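Local coordinates for putative tautomerase (Streptomyces achromogenes, PDB 3RY0), which is a putative enzyme of the tautomerase family, a small beta-alpha-beta protein that assembles as a hexamer, at residues G10-P13 and Q14-A17. Sequence-based numbering, arbitrary orientation.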
# COMPACT_ATOMS: atom_id res chain seq x y z
N GLY A 10 19.22 -2.80 5.33
CA GLY A 10 20.42 -2.95 6.11
C GLY A 10 20.15 -3.34 7.55
O GLY A 10 21.11 -3.26 8.35
N ARG A 11 18.91 -3.69 7.94
CA ARG A 11 18.70 -4.09 9.37
C ARG A 11 19.11 -5.51 9.47
O ARG A 11 19.03 -6.29 8.51
CB ARG A 11 17.24 -4.11 9.79
CG ARG A 11 16.60 -2.87 10.09
CD ARG A 11 17.29 -2.26 11.17
NE ARG A 11 16.99 -0.87 11.23
CZ ARG A 11 17.29 -0.10 12.27
NH1 ARG A 11 17.92 -0.63 13.32
NH2 ARG A 11 17.00 1.19 12.24
N SER A 12 19.52 -5.95 10.67
CA SER A 12 19.91 -7.31 10.76
C SER A 12 18.69 -8.23 10.76
O SER A 12 17.55 -7.80 11.14
CB SER A 12 20.67 -7.58 12.09
OG SER A 12 19.86 -7.26 13.23
N PRO A 13 18.92 -9.48 10.44
CA PRO A 13 17.84 -10.45 10.54
C PRO A 13 17.28 -10.51 11.97
O PRO A 13 16.06 -10.68 12.19
CB PRO A 13 18.48 -11.76 10.12
CG PRO A 13 19.58 -11.34 9.17
CD PRO A 13 20.09 -10.03 9.70
N GLN A 14 18.12 -10.33 12.98
CA GLN A 14 17.63 -10.49 14.33
C GLN A 14 16.71 -9.31 14.69
O GLN A 14 15.73 -9.46 15.38
CB GLN A 14 18.88 -10.45 15.28
CG GLN A 14 19.89 -11.63 15.17
CD GLN A 14 20.63 -11.85 13.79
OE1 GLN A 14 20.95 -10.90 13.02
NE2 GLN A 14 20.93 -13.15 13.50
N GLU A 15 17.08 -8.09 14.25
CA GLU A 15 16.28 -6.93 14.52
C GLU A 15 14.91 -7.08 13.79
O GLU A 15 13.89 -6.73 14.39
CB GLU A 15 16.92 -5.65 13.95
CG GLU A 15 18.13 -5.17 14.74
CD GLU A 15 18.83 -4.03 14.03
OE1 GLU A 15 19.33 -4.28 12.90
OE2 GLU A 15 18.90 -2.94 14.59
N VAL A 16 14.93 -7.56 12.54
CA VAL A 16 13.63 -7.69 11.78
C VAL A 16 12.76 -8.72 12.52
O VAL A 16 11.57 -8.45 12.69
CB VAL A 16 13.91 -8.10 10.36
CG1 VAL A 16 12.57 -8.45 9.69
CG2 VAL A 16 14.51 -6.87 9.60
N ALA A 17 13.32 -9.86 13.00
CA ALA A 17 12.51 -10.84 13.68
C ALA A 17 11.94 -10.27 15.03
O ALA A 17 10.80 -10.46 15.39
CB ALA A 17 13.37 -12.05 13.99
O HOH W 1 22.23 -3.64 11.44
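S12 and E15 form a capping box at the start of helix 13-31, where the loop after strand 2-8 turns into the helix of the tautomerase fold. Two reciprocal bonds define it. The amide of E15 donates to S12 OG (N to OG 3.1 Å), and the amide of S12 donates to E15 OE1 (N to OE1 2.8 Å). OE1 accepts this second bond through its anti lone pair, the one turned away from OE2, and the N-H...O angle of 171° is nearly straight. S12 OG stands between its own backbone N and carbonyl carbon (chi1 59°), which turns it toward the first turn of the helix.

The carboxylate's other oxygen serves a salt bridge: R11 NH1 lies 2.8 Å from E15 OE2. OE2 sits in the guanidinium plane, whereas NH1 approaches from above the carboxylate plane, the two planes being 58° apart. With both oxygens engaged, rotation of the carboxylate should be restrained. R11 NH1 also donates to the carbonyl O of L31 of a second subunit, so this ion pair joins the cap to a subunit interface.

Helical backbone bonds begin at once, V16 N to S12 O and A17 N to P13 O, both 3.0 Å. Apolar contact is slight: V16, buried and packed on F51 of a third subunit, places CG2 3.9 Å from R11 CB. The same methyl lies 3.5 Å from S12 O, the oxygen that accepts from V16 N.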